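Local structure of catechol 1,2-dioxygenase (1DMH) at residues Phe6-Gln9 and Asp10-Asp13; Asp53-Trp56 and Ala57-Tyr61; Gln210-Gln214 and Leu215-Gly219; Asp246-Thr249 and Tyr250-Phe253. The protein catalyses the oxygen-dependent intradiol ring cleavage of catechol to cis,cis-muconate, using one ferric ion in each subunit of a homodimer. All blocks are in the same frame, centred on the assembly; numbering follows the deposited sequence.

Contact 1: residues Phe6-Gln9 and Asp10-Asp13; sequences FNTQ and DVQD
Asp13 N donates to Gln9 O at 2.9 Å, with an N-H...O angle of 164°, and Gln12 N does the same to Thr8 O at 3.0 Å, so the regular pattern of helix 9-18 begins at once behind Thr8, its N-cap. The Thr8 hydroxyl bonds back to Ile5 O while staying beside Val11 CG2.

Gln12 folds back from this first turn and offers its side-chain amide to the loop that leads in. Its NE2 is modelled 2.5 Å from Phe6 O, a length too short to be trusted, although the oxygen lies near the plane of the amide. The same nitrogen stands 3.4 Å above the Phe6 ring, over its centre, with the amide turned 78° from the ring plane. With CG anti to its own nitrogen (chi1 179°), the phenyl group swings back from the loop until it lies beneath the glutamine. Val11 CG1 adds an apolar touch on Phe6 CD1 at 4.1 Å. Phe6 also packs on Tyr42 and Lys43 of helix 28-47 and on Tyr83 of the second subunit, within the helical zipper of the dimer.

The chemistry is that of a helix start closed by a side chain: one amide covers an aromatic face and appears to serve a loop carbonyl, while the carboxylate of Asp10, in the first turn, probably interacts favourably with the positive end of the helix.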
loop_
_atom_site.group_PDB
_atom_site.type_symbol
_atom_site.label_atom_id
_atom_site.label_comp_id
_atom_site.label_asym_id
_atom_site.label_seq_id
_atom_site.Cartn_x
_atom_site.Cartn_y
_atom_site.Cartn_z
ATOM N N PHE A 6 20.756 -13.363 1.834
ATOM C CA PHE A 6 20.731 -11.910 1.854
ATOM C C PHE A 6 22.135 -11.302 1.772
ATOM O O PHE A 6 22.382 -10.312 1.078
ATOM C CB PHE A 6 20.056 -11.385 3.120
ATOM C CG PHE A 6 20.031 -9.889 3.192
ATOM C CD1 PHE A 6 19.194 -9.156 2.357
ATOM C CD2 PHE A 6 20.897 -9.204 4.041
ATOM C CE1 PHE A 6 19.219 -7.761 2.366
ATOM C CE2 PHE A 6 20.930 -7.815 4.060
ATOM C CZ PHE A 6 20.089 -7.090 3.221
ATOM N N ASN A 7 23.066 -11.907 2.489
ATOM C CA ASN A 7 24.409 -11.360 2.513
ATOM C C ASN A 7 25.311 -11.689 1.321
ATOM O O ASN A 7 26.459 -11.269 1.286
ATOM C CB ASN A 7 25.105 -11.770 3.805
ATOM C CG ASN A 7 26.225 -10.820 4.165
ATOM O OD1 ASN A 7 25.977 -9.636 4.424
ATOM N ND2 ASN A 7 27.463 -11.319 4.166
ATOM N N THR A 8 24.812 -12.405 0.326
ATOM C CA THR A 8 25.659 -12.731 -0.813
ATOM C C THR A 8 25.760 -11.569 -1.770
ATOM O O THR A 8 24.895 -10.686 -1.783
ATOM C CB THR A 8 25.121 -13.930 -1.580
ATOM O OG1 THR A 8 23.812 -13.638 -2.087
ATOM C CG2 THR A 8 25.049 -15.133 -0.663
ATOM N N GLN A 9 26.815 -11.565 -2.575
ATOM C CA GLN A 9 27.008 -10.500 -3.549
ATOM C C GLN A 9 25.882 -10.448 -4.563
ATOM O O GLN A 9 25.530 -9.375 -5.030
ATOM C CB GLN A 9 28.346 -10.654 -4.282
ATOM C CG GLN A 9 29.541 -10.355 -3.377
ATOM C CD GLN A 9 29.389 -9.003 -2.637
ATOM O OE1 GLN A 9 29.357 -7.930 -3.266
ATOM N NE2 GLN A 9 29.275 -9.061 -1.298
ATOM N N ASP A 10 25.317 -11.598 -4.912
ATOM C CA ASP A 10 24.226 -11.607 -5.876
ATOM C C ASP A 10 23.018 -10.813 -5.370
ATOM O O ASP A 10 22.447 -10.020 -6.119
ATOM C CB ASP A 10 23.833 -13.039 -6.207
ATOM C CG ASP A 10 24.982 -13.810 -6.804
ATOM O OD1 ASP A 10 25.531 -13.327 -7.812
ATOM O OD2 ASP A 10 25.352 -14.883 -6.272
ATOM N N VAL A 11 22.636 -11.006 -4.107
ATOM C CA VAL A 11 21.506 -10.263 -3.557
ATOM C C VAL A 11 21.854 -8.783 -3.328
ATOM O O VAL A 11 21.065 -7.891 -3.657
ATOM C CB VAL A 11 21.008 -10.897 -2.249
ATOM C CG1 VAL A 11 19.953 -9.986 -1.579
ATOM C CG2 VAL A 11 20.415 -12.263 -2.560
ATOM N N GLN A 12 23.038 -8.511 -2.789
ATOM C CA GLN A 12 23.423 -7.123 -2.564
ATOM C C GLN A 12 23.488 -6.305 -3.869
ATOM O O GLN A 12 23.009 -5.159 -3.906
ATOM C CB GLN A 12 24.744 -7.088 -1.793
ATOM C CG GLN A 12 24.589 -7.736 -0.403
ATOM C CD GLN A 12 23.526 -7.046 0.425
ATOM O OE1 GLN A 12 23.583 -5.831 0.611
ATOM N NE2 GLN A 12 22.555 -7.801 0.919
ATOM N N ASP A 13 24.052 -6.880 -4.939
ATOM C CA ASP A 13 24.118 -6.164 -6.215
ATOM C C ASP A 13 22.730 -5.986 -6.805
ATOM O O ASP A 13 22.401 -4.930 -7.369
ATOM C CB ASP A 13 24.996 -6.894 -7.228
ATOM C CG ASP A 13 26.471 -6.837 -6.865
ATOM O OD1 ASP A 13 26.865 -5.892 -6.132
ATOM O OD2 ASP A 13 27.231 -7.720 -7.335
#

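Contact 2: residues Asp53-Trp56 and Ala57-Tyr61; sequences DEYW and AGVAY. With LIO ([1-pentadecanoyl-2-decanoyl-glycerol-3-yl]phosphonyl choline), chain E.
Trp56 and Val59, one helical turn apart on helix 52-67, lie side by side and point the same way. The six-membered part of the indole meets the valine, CE3 coming to 3.8 Å from Val59 CB and CZ3 facing both methyls. Tyr55 completes the cluster from the other flank. Val59 CG2 reaches its CE2 at 3.4 Å, close packing that continues to CZ and OH; putting CG1 anti to the valine nitrogen (chi1 171°) sets CG2 on the tyrosine side. Within the aromatic pair, Tyr55 CD2 sits over the centre of one indole face, 3.7 Å above it, and Trp56 NE1 lies in the tyrosine plane at its edge.

Ala57 contributes mainly through its backbone. Its nitrogen is shared between Asp53 O at 3.3 Å and a weak bond to Glu54 O, while its methyl touches Glu54 O. Val59 N to Tyr55 O and Ala60 N to Trp56 O continue the ladder.

A phospholipid runs past the helix: Glu54 CG meets its ester carbonyl oxygen O11 at 3.3 Å, and Tyr61 CD2 meets acyl carbon C36 at 3.5 Å. The second subunit supplies Arg29 for a salt bridge to Glu54, Ser75 for the Tyr55 hydroxyl and Arg306 for a cation-pi contact with Trp56. Hydrocarbon thus meets hydrocarbon in the Trp56, Tyr55 and Val59 cluster and where Tyr61 lies against the acyl chain, Glu54 CG at the ester being the exception, and the polar ends of Glu54 and Tyr55 are satisfied across the dimer interface.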
loop_
_atom_site.group_PDB
_atom_site.type_symbol
_atom_site.label_atom_id
_atom_site.label_comp_id
_atom_site.label_asym_id
_atom_site.label_seq_id
_atom_site.Cartn_x
_atom_site.Cartn_y
_atom_site.Cartn_z
ATOM N N ASP A 53 3.603 -17.550 0.459
ATOM C CA ASP A 53 2.181 -17.437 0.790
ATOM C C ASP A 53 1.974 -16.215 1.683
ATOM O O ASP A 53 1.053 -15.436 1.467
ATOM C CB ASP A 53 1.670 -18.705 1.512
ATOM C CG ASP A 53 1.413 -19.875 0.556
ATOM O OD1 ASP A 53 1.805 -19.798 -0.627
ATOM O OD2 ASP A 53 0.809 -20.882 0.990
ATOM N N GLU A 54 2.818 -16.051 2.690
ATOM C CA GLU A 54 2.652 -14.896 3.576
ATOM C C GLU A 54 2.892 -13.606 2.798
ATOM O O GLU A 54 2.134 -12.639 2.928
ATOM C CB GLU A 54 3.614 -14.969 4.758
ATOM C CG GLU A 54 3.243 -16.064 5.740
ATOM C CD GLU A 54 4.312 -16.295 6.801
ATOM O OE1 GLU A 54 5.505 -16.265 6.444
ATOM O OE2 GLU A 54 3.962 -16.528 7.987
ATOM N N TYR A 55 3.959 -13.593 2.006
ATOM C CA TYR A 55 4.288 -12.410 1.231
ATOM C C TYR A 55 3.112 -11.916 0.362
ATOM O O TYR A 55 2.761 -10.732 0.396
ATOM C CB TYR A 55 5.504 -12.686 0.340
ATOM C CG TYR A 55 5.838 -11.484 -0.526
ATOM C CD1 TYR A 55 6.473 -10.372 0.024
ATOM C CD2 TYR A 55 5.438 -11.426 -1.877
ATOM C CE1 TYR A 55 6.704 -9.223 -0.731
ATOM C CE2 TYR A 55 5.659 -10.278 -2.647
ATOM C CZ TYR A 55 6.295 -9.181 -2.060
ATOM O OH TYR A 55 6.516 -8.031 -2.769
ATOM N N TRP A 56 2.502 -12.816 -0.416
ATOM C CA TRP A 56 1.397 -12.418 -1.279
ATOM C C TRP A 56 0.126 -11.980 -0.536
ATOM O O TRP A 56 -0.662 -11.197 -1.060
ATOM C CB TRP A 56 1.120 -13.501 -2.321
ATOM C CG TRP A 56 2.271 -13.620 -3.279
ATOM C CD1 TRP A 56 3.196 -14.625 -3.349
ATOM C CD2 TRP A 56 2.694 -12.618 -4.210
ATOM N NE1 TRP A 56 4.178 -14.306 -4.268
ATOM C CE2 TRP A 56 3.894 -13.076 -4.811
ATOM C CE3 TRP A 56 2.176 -11.366 -4.594
ATOM C CZ2 TRP A 56 4.585 -12.335 -5.777
ATOM C CZ3 TRP A 56 2.874 -10.616 -5.558
ATOM C CH2 TRP A 56 4.064 -11.109 -6.135
ATOM N N ALA A 57 -0.081 -12.475 0.674
ATOM C CA ALA A 57 -1.212 -12.016 1.491
ATOM C C ALA A 57 -0.921 -10.528 1.823
ATOM O O ALA A 57 -1.835 -9.689 1.844
ATOM C CB ALA A 57 -1.297 -12.824 2.782
ATOM N N GLY A 58 0.357 -10.219 2.071
ATOM C CA GLY A 58 0.785 -8.857 2.361
ATOM C C GLY A 58 0.587 -7.953 1.157
ATOM O O GLY A 58 0.143 -6.810 1.297
ATOM N N VAL A 59 0.897 -8.456 -0.034
ATOM C CA VAL A 59 0.708 -7.662 -1.257
ATOM C C VAL A 59 -0.781 -7.397 -1.503
ATOM O O VAL A 59 -1.173 -6.282 -1.855
ATOM C CB VAL A 59 1.315 -8.376 -2.485
ATOM C CG1 VAL A 59 0.894 -7.637 -3.777
ATOM C CG2 VAL A 59 2.857 -8.406 -2.353
ATOM N N ALA A 60 -1.602 -8.432 -1.317
ATOM C CA ALA A 60 -3.054 -8.315 -1.491
ATOM C C ALA A 60 -3.607 -7.270 -0.504
ATOM O O ALA A 60 -4.452 -6.464 -0.855
ATOM C CB ALA A 60 -3.722 -9.672 -1.248
ATOM N N TYR A 61 -3.126 -7.303 0.733
ATOM C CA TYR A 61 -3.567 -6.360 1.741
ATOM C C TYR A 61 -3.277 -4.938 1.293
ATOM O O TYR A 61 -4.077 -4.049 1.492
ATOM C CB TYR A 61 -2.844 -6.617 3.049
ATOM C CG TYR A 61 -3.245 -5.661 4.135
ATOM C CD1 TYR A 61 -4.433 -5.844 4.844
ATOM C CD2 TYR A 61 -2.480 -4.534 4.402
ATOM C CE1 TYR A 61 -4.856 -4.906 5.809
ATOM C CE2 TYR A 61 -2.889 -3.584 5.363
ATOM C CZ TYR A 61 -4.081 -3.776 6.057
ATOM O OH TYR A 61 -4.511 -2.834 6.968
HETATM C C1 LIO E . -4.334 -13.659 7.639
HETATM C C2 LIO E . -3.715 -12.424 7.725
HETATM C C3 LIO E . -2.355 -12.618 7.546
HETATM C C4 LIO E . -6.528 -17.256 6.848
HETATM C C5 LIO E . -7.850 -17.896 7.350
HETATM C C6 LIO E . -8.114 -19.339 5.366
HETATM C C7 LIO E . -9.327 -19.826 7.381
HETATM C C8 LIO E . -6.961 -20.201 7.310
HETATM C C11 LIO E . -0.271 -13.796 7.107
HETATM C C12 LIO E . 0.299 -12.357 7.134
HETATM C C13 LIO E . 1.767 -12.322 6.745
HETATM C C14 LIO E . 2.132 -10.905 6.323
HETATM C C15 LIO E . 3.543 -10.907 5.728
HETATM C C16 LIO E . 3.795 -9.587 5.014
HETATM C C17 LIO E . 5.200 -9.566 4.412
HETATM C C18 LIO E . 5.730 -8.132 4.392
HETATM C C19 LIO E . 4.906 -7.300 3.414
HETATM C C20 LIO E . 5.717 -7.047 2.166
HETATM C C21 LIO E . 5.145 -5.836 1.446
HETATM C C22 LIO E . 5.908 -5.658 0.136
HETATM C C23 LIO E . 5.240 -4.586 -0.709
HETATM C C24 LIO E . 6.016 -4.429 -2.010
HETATM C C25 LIO E . 5.034 -4.307 -3.168
HETATM C C31 LIO E . -3.920 -9.942 6.768
HETATM C C32 LIO E . -2.706 -9.344 7.510
HETATM C C33 LIO E . -1.744 -8.705 6.490
HETATM C C34 LIO E . -0.714 -7.846 7.230
HETATM C C35 LIO E . 0.369 -7.368 6.266
HETATM C C36 LIO E . 0.307 -5.849 6.159
HETATM C C37 LIO E . 1.704 -5.273 5.925
HETATM C C38 LIO E . 1.601 -3.746 5.818
HETATM C C39 LIO E . 2.482 -3.088 6.883
HETATM C C40 LIO E . 2.666 -1.603 6.557
HETATM N N LIO E . -8.052 -19.306 6.848
HETATM O O2 LIO E . -4.352 -11.361 6.883
HETATM O O3 LIO E . -1.728 -13.917 7.328
HETATM O O11 LIO E . 0.439 -14.792 6.912
HETATM O O31 LIO E . -4.581 -9.196 6.023
HETATM O O1P LIO E . -4.271 -16.370 8.782
HETATM O O2P LIO E . -6.529 -15.943 9.669
HETATM O O3P LIO E . -5.248 -14.083 8.684
HETATM O O4P LIO E . -6.154 -15.892 7.223
HETATM P P LIO E . -5.542 -15.573 8.586
#

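Contact 3: residues Gln210-Gln214 and Leu215-Gly219; sequences QLLNQ and LGRHG. With LIO ([1-pentadecanoyl-2-decanoyl-glycerol-3-yl]phosphonyl choline), chain E.
The guanidinium of Arg217 carries Leu212 CD2 on one face, 3.4 Å above the plane and over its centre, so the methyl touches CZ and NH1 alike at 3.5 Å. A bend at chi3 (50°) brings the planar group back over the leucine. NH1 bonds two carbonyl oxygens, those of Gly77 and of Ala18 in the second subunit, which would hold the plane in rotation while an apolar group covers its face. The imidazole of His218 makes a ring contact with Tyr248, and its ND1 accepts from Asn220 N. The third flat group, the amide of Gln214, brings OE1 to within 3.6 Å of O3P in the phospholipid headgroup.

The other Leu212 methyl, CD1, extends to the loop just before strand 220-230, lying 3.8 Å from Gly219 CA. Leu211 makes a looser apolar contact with Leu215, CD2 to CG at 4.1 Å.

Leu212 O is gripped by two backbone donors from opposite faces of its carbonyl plane: Leu215 N at 3.0 Å, well above the plane, and Arg217 N at 2.9 Å on a straighter line (163°). Gly216 N returns to Asn213 O, also at 3.0 Å. Gly216 itself has a positive phi of 69°, the backbone turn that sends the chain out of helix 207-214 and on toward strand 220-230. That positive phi, together with the bonds from Arg217 N to Leu212 O and from Gly216 N to Asn213 O back into the last turn, makes this helix end a Schellman motif.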
loop_
_atom_site.group_PDB
_atom_site.type_symbol
_atom_site.label_atom_id
_atom_site.label_comp_id
_atom_site.label_asym_id
_atom_site.label_seq_id
_atom_site.Cartn_x
_atom_site.Cartn_y
_atom_site.Cartn_z
ATOM N N GLN A 210 -9.248 -4.716 9.990
ATOM C CA GLN A 210 -8.836 -6.097 9.777
ATOM C C GLN A 210 -7.415 -6.328 10.300
ATOM O O GLN A 210 -7.164 -7.324 10.974
ATOM C CB GLN A 210 -8.882 -6.459 8.296
ATOM C CG GLN A 210 -10.276 -6.343 7.707
ATOM C CD GLN A 210 -11.273 -7.295 8.365
ATOM O OE1 GLN A 210 -12.502 -7.115 8.252
ATOM N NE2 GLN A 210 -10.750 -8.330 9.045
ATOM N N LEU A 211 -6.485 -5.424 9.997
ATOM C CA LEU A 211 -5.128 -5.599 10.482
ATOM C C LEU A 211 -5.097 -5.460 12.021
ATOM O O LEU A 211 -4.483 -6.289 12.713
ATOM C CB LEU A 211 -4.185 -4.567 9.864
ATOM C CG LEU A 211 -2.757 -5.065 9.619
ATOM C CD1 LEU A 211 -1.859 -3.886 9.313
ATOM C CD2 LEU A 211 -2.235 -5.831 10.788
ATOM N N LEU A 212 -5.746 -4.426 12.559
ATOM C CA LEU A 212 -5.754 -4.211 14.010
ATOM C C LEU A 212 -6.287 -5.445 14.729
ATOM O O LEU A 212 -5.817 -5.782 15.813
ATOM C CB LEU A 212 -6.585 -2.972 14.379
ATOM C CG LEU A 212 -5.984 -1.607 13.999
ATOM C CD1 LEU A 212 -7.017 -0.482 14.139
ATOM C CD2 LEU A 212 -4.758 -1.344 14.897
ATOM N N ASN A 213 -7.251 -6.131 14.118
ATOM C CA ASN A 213 -7.795 -7.335 14.725
ATOM C C ASN A 213 -6.706 -8.370 14.900
ATOM O O ASN A 213 -6.643 -9.028 15.946
ATOM C CB ASN A 213 -8.903 -7.959 13.876
ATOM C CG ASN A 213 -10.218 -7.203 13.963
ATOM O OD1 ASN A 213 -10.434 -6.402 14.887
ATOM N ND2 ASN A 213 -11.129 -7.485 13.014
ATOM N N GLN A 214 -5.847 -8.510 13.888
ATOM C CA GLN A 214 -4.752 -9.476 13.927
ATOM C C GLN A 214 -3.722 -9.164 15.017
ATOM O O GLN A 214 -2.957 -10.036 15.395
ATOM C CB GLN A 214 -4.035 -9.531 12.587
ATOM C CG GLN A 214 -4.891 -9.940 11.405
ATOM C CD GLN A 214 -5.406 -11.352 11.513
ATOM O OE1 GLN A 214 -4.643 -12.288 11.760
ATOM N NE2 GLN A 214 -6.707 -11.523 11.313
ATOM N N LEU A 215 -3.697 -7.914 15.494
ATOM C CA LEU A 215 -2.786 -7.461 16.563
ATOM C C LEU A 215 -3.499 -7.449 17.930
ATOM O O LEU A 215 -2.928 -7.035 18.933
ATOM C CB LEU A 215 -2.303 -6.036 16.262
ATOM C CG LEU A 215 -1.694 -5.843 14.861
ATOM C CD1 LEU A 215 -1.255 -4.379 14.683
ATOM C CD2 LEU A 215 -0.500 -6.801 14.684
ATOM N N GLY A 216 -4.755 -7.887 17.945
ATOM C CA GLY A 216 -5.540 -7.912 19.175
ATOM C C GLY A 216 -5.889 -6.514 19.665
ATOM O O GLY A 216 -6.085 -6.297 20.859
ATOM N N ARG A 217 -5.982 -5.565 18.734
ATOM C CA ARG A 217 -6.271 -4.176 19.068
ATOM C C ARG A 217 -7.612 -3.678 18.542
ATOM O O ARG A 217 -8.152 -4.212 17.559
ATOM C CB ARG A 217 -5.152 -3.288 18.524
ATOM C CG ARG A 217 -3.800 -3.506 19.170
ATOM C CD ARG A 217 -2.773 -2.596 18.494
ATOM N NE ARG A 217 -3.289 -1.232 18.443
ATOM C CZ ARG A 217 -2.868 -0.297 17.606
ATOM N NH1 ARG A 217 -1.907 -0.570 16.738
ATOM N NH2 ARG A 217 -3.464 0.885 17.584
ATOM N N HIS A 218 -8.158 -2.656 19.197
ATOM C CA HIS A 218 -9.426 -2.077 18.761
ATOM C C HIS A 218 -9.121 -0.896 17.847
ATOM O O HIS A 218 -7.978 -0.425 17.804
ATOM C CB HIS A 218 -10.252 -1.606 19.970
ATOM C CG HIS A 218 -9.639 -0.468 20.717
ATOM N ND1 HIS A 218 -9.647 0.828 20.241
ATOM C CD2 HIS A 218 -8.982 -0.430 21.900
ATOM C CE1 HIS A 218 -9.027 1.617 21.102
ATOM N NE2 HIS A 218 -8.612 0.877 22.117
ATOM N N GLY A 219 -10.133 -0.409 17.131
ATOM C CA GLY A 219 -9.921 0.715 16.243
ATOM C C GLY A 219 -10.704 1.945 16.638
ATOM O O GLY A 219 -11.204 2.650 15.776
HETATM C C1 LIO E . -4.334 -13.659 7.639
HETATM C C2 LIO E . -3.715 -12.424 7.725
HETATM C C3 LIO E . -2.355 -12.618 7.546
HETATM C C4 LIO E . -6.528 -17.256 6.848
HETATM C C5 LIO E . -7.850 -17.896 7.350
HETATM C C6 LIO E . -8.114 -19.339 5.366
HETATM C C7 LIO E . -9.327 -19.826 7.381
HETATM C C8 LIO E . -6.961 -20.201 7.310
HETATM C C11 LIO E . -0.271 -13.796 7.107
HETATM C C12 LIO E . 0.299 -12.357 7.134
HETATM C C13 LIO E . 1.767 -12.322 6.745
HETATM C C14 LIO E . 2.132 -10.905 6.323
HETATM C C15 LIO E . 3.543 -10.907 5.728
HETATM C C16 LIO E . 3.795 -9.587 5.014
HETATM C C17 LIO E . 5.200 -9.566 4.412
HETATM C C18 LIO E . 5.730 -8.132 4.392
HETATM C C19 LIO E . 4.906 -7.300 3.414
HETATM C C20 LIO E . 5.717 -7.047 2.166
HETATM C C21 LIO E . 5.145 -5.836 1.446
HETATM C C22 LIO E . 5.908 -5.658 0.136
HETATM C C23 LIO E . 5.240 -4.586 -0.709
HETATM C C24 LIO E . 6.016 -4.429 -2.010
HETATM C C25 LIO E . 5.034 -4.307 -3.168
HETATM C C31 LIO E . -3.920 -9.942 6.768
HETATM C C32 LIO E . -2.706 -9.344 7.510
HETATM C C33 LIO E . -1.744 -8.705 6.490
HETATM C C34 LIO E . -0.714 -7.846 7.230
HETATM C C35 LIO E . 0.369 -7.368 6.266
HETATM C C36 LIO E . 0.307 -5.849 6.159
HETATM C C37 LIO E . 1.704 -5.273 5.925
HETATM C C38 LIO E . 1.601 -3.746 5.818
HETATM C C39 LIO E . 2.482 -3.088 6.883
HETATM C C40 LIO E . 2.666 -1.603 6.557
HETATM N N LIO E . -8.052 -19.306 6.848
HETATM O O2 LIO E . -4.352 -11.361 6.883
HETATM O O3 LIO E . -1.728 -13.917 7.328
HETATM O O11 LIO E . 0.439 -14.792 6.912
HETATM O O31 LIO E . -4.581 -9.196 6.023
HETATM O O1P LIO E . -4.271 -16.370 8.782
HETATM O O2P LIO E . -6.529 -15.943 9.669
HETATM O O3P LIO E . -5.248 -14.083 8.684
HETATM O O4P LIO E . -6.154 -15.892 7.223
HETATM P P LIO E . -5.542 -15.573 8.586
#

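Contact 4: residues Asp246-Thr249 and Tyr250-Phe253; sequences DPYT and YDDF
Thr249 packs against the next residue, Tyr250, at the junction of two overlapping type I beta turns, Asp246-Thr249 and Tyr248-Asp251, in the loop between strands 237-243 and 262-268. Its CB lies 3.7 Å from Tyr250 CD2. From there CG2, anti to the threonine nitrogen, runs alongside the tyrosine and settles over one ring face, 3.6 Å from the centroid and 20° off the normal: a CH-pi contact displaced toward the rim. The other branch, OG1, leads back across the first turn and donates to Asp246 O at 2.7 Å. Thr249 N bonds that same oxygen from the same side of its plane, so one carbonyl is held by two groups of one residue. Asp246 also forms an Asx turn, its OD1 accepting Tyr248 N at 2.7 Å through the anti lone pair.

The Tyr248 ring presents its edge to Asp251, CD1 lying 3.6 Å from the backbone oxygen. Further along, Asp252 makes a salt bridge to Arg221, a residue of the 4-methylcatechol pocket, and accepts Ala256 N on the same OD2, a second-shell link that would help position the arginine. Phe253 itself touches the 4-methylcatechol, so this part of the loop reaches the bound ligand.

The second turn closes through Asp251 N and Tyr248 O, 2.9 Å apart with an N-H...O angle of 164°, while a water accepts from Tyr250 N at 2.7 Å and donates to Pro247 O.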
loop_
_atom_site.group_PDB
_atom_site.type_symbol
_atom_site.label_atom_id
_atom_site.label_comp_id
_atom_site.label_asym_id
_atom_site.label_seq_id
_atom_site.Cartn_x
_atom_site.Cartn_y
_atom_site.Cartn_z
ATOM N N ASP A 246 -14.328 10.080 28.470
ATOM C CA ASP A 246 -14.507 9.119 27.402
ATOM C C ASP A 246 -13.751 7.840 27.765
ATOM O O ASP A 246 -12.658 7.894 28.311
ATOM C CB ASP A 246 -14.001 9.698 26.082
ATOM C CG ASP A 246 -14.350 8.822 24.900
ATOM O OD1 ASP A 246 -13.819 7.702 24.828
ATOM O OD2 ASP A 246 -15.166 9.231 24.046
ATOM N N PRO A 247 -14.332 6.672 27.465
ATOM C CA PRO A 247 -13.766 5.351 27.740
ATOM C C PRO A 247 -12.437 5.134 27.057
ATOM O O PRO A 247 -11.636 4.322 27.502
ATOM C CB PRO A 247 -14.816 4.402 27.166
ATOM C CG PRO A 247 -16.066 5.191 27.271
ATOM C CD PRO A 247 -15.603 6.510 26.750
ATOM N N TYR A 248 -12.211 5.851 25.964
ATOM C CA TYR A 248 -10.984 5.686 25.213
ATOM C C TYR A 248 -9.994 6.813 25.347
ATOM O O TYR A 248 -9.017 6.883 24.597
ATOM C CB TYR A 248 -11.324 5.454 23.750
ATOM C CG TYR A 248 -12.051 4.156 23.566
ATOM C CD1 TYR A 248 -11.356 2.959 23.647
ATOM C CD2 TYR A 248 -13.429 4.109 23.381
ATOM C CE1 TYR A 248 -12.002 1.735 23.549
ATOM C CE2 TYR A 248 -14.092 2.879 23.278
ATOM C CZ TYR A 248 -13.361 1.695 23.363
ATOM O OH TYR A 248 -13.955 0.455 23.249
ATOM N N THR A 249 -10.243 7.692 26.314
ATOM C CA THR A 249 -9.356 8.813 26.541
ATOM C C THR A 249 -7.901 8.382 26.576
ATOM O O THR A 249 -7.063 8.965 25.912
ATOM C CB THR A 249 -9.694 9.518 27.854
ATOM O OG1 THR A 249 -11.026 10.016 27.776
ATOM C CG2 THR A 249 -8.756 10.679 28.093
ATOM N N TYR A 250 -7.591 7.351 27.341
ATOM C CA TYR A 250 -6.203 6.933 27.429
ATOM C C TYR A 250 -5.958 5.619 26.712
ATOM O O TYR A 250 -5.056 4.856 27.072
ATOM C CB TYR A 250 -5.777 6.830 28.900
ATOM C CG TYR A 250 -6.009 8.113 29.666
ATOM C CD1 TYR A 250 -5.079 9.162 29.613
ATOM C CD2 TYR A 250 -7.203 8.324 30.369
ATOM C CE1 TYR A 250 -5.332 10.397 30.241
ATOM C CE2 TYR A 250 -7.469 9.556 31.002
ATOM C CZ TYR A 250 -6.533 10.584 30.932
ATOM O OH TYR A 250 -6.805 11.794 31.550
ATOM N N ASP A 251 -6.749 5.359 25.680
ATOM C CA ASP A 251 -6.605 4.124 24.954
ATOM C C ASP A 251 -7.074 4.361 23.532
ATOM O O ASP A 251 -7.870 3.613 22.970
ATOM C CB ASP A 251 -7.409 3.035 25.671
ATOM C CG ASP A 251 -7.248 1.669 25.039
ATOM O OD1 ASP A 251 -6.202 1.410 24.396
ATOM O OD2 ASP A 251 -8.166 0.836 25.221
ATOM N N ASP A 252 -6.551 5.436 22.970
ATOM C CA ASP A 252 -6.845 5.883 21.613
ATOM C C ASP A 252 -6.070 4.970 20.639
ATOM O O ASP A 252 -4.881 4.748 20.844
ATOM C CB ASP A 252 -6.382 7.339 21.549
ATOM C CG ASP A 252 -6.540 7.967 20.205
ATOM O OD1 ASP A 252 -7.231 7.425 19.316
ATOM O OD2 ASP A 252 -5.962 9.063 20.049
ATOM N N PHE A 253 -6.718 4.443 19.601
ATOM C CA PHE A 253 -5.996 3.578 18.676
ATOM C C PHE A 253 -4.954 4.376 17.859
ATOM O O PHE A 253 -4.026 3.800 17.289
ATOM C CB PHE A 253 -6.964 2.837 17.719
ATOM C CG PHE A 253 -7.172 3.515 16.374
ATOM C CD1 PHE A 253 -8.106 4.537 16.211
ATOM C CD2 PHE A 253 -6.423 3.114 15.258
ATOM C CE1 PHE A 253 -8.287 5.151 14.932
ATOM C CE2 PHE A 253 -6.599 3.718 13.999
ATOM C CZ PHE A 253 -7.535 4.738 13.840
HETATM O O HOH W 1 -9.034 5.535 28.635
#

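The four contacts run in series along the chain, from the helical zipper to the catalytic domain. Contact 1 is remote, its centre about 24 Å from that of contact 2 and about 46 Å from that of contact 4. Contacts 2 and 3 share a phospholipid and touch directly, Tyr61 OH lying 3.4 Å from Leu211 CB. Contacts 3 and 4, centres about 15 Å apart, join through a probable hydrogen bond between His218 NE2 and Asp251 OD2 at 3.1 Å. Contacts 1 to 3 all meet the second subunit, whereas contact 4 stays within its own. It also approaches the active site, the Asp252 side chain coming within about 8 Å of the ferric ion.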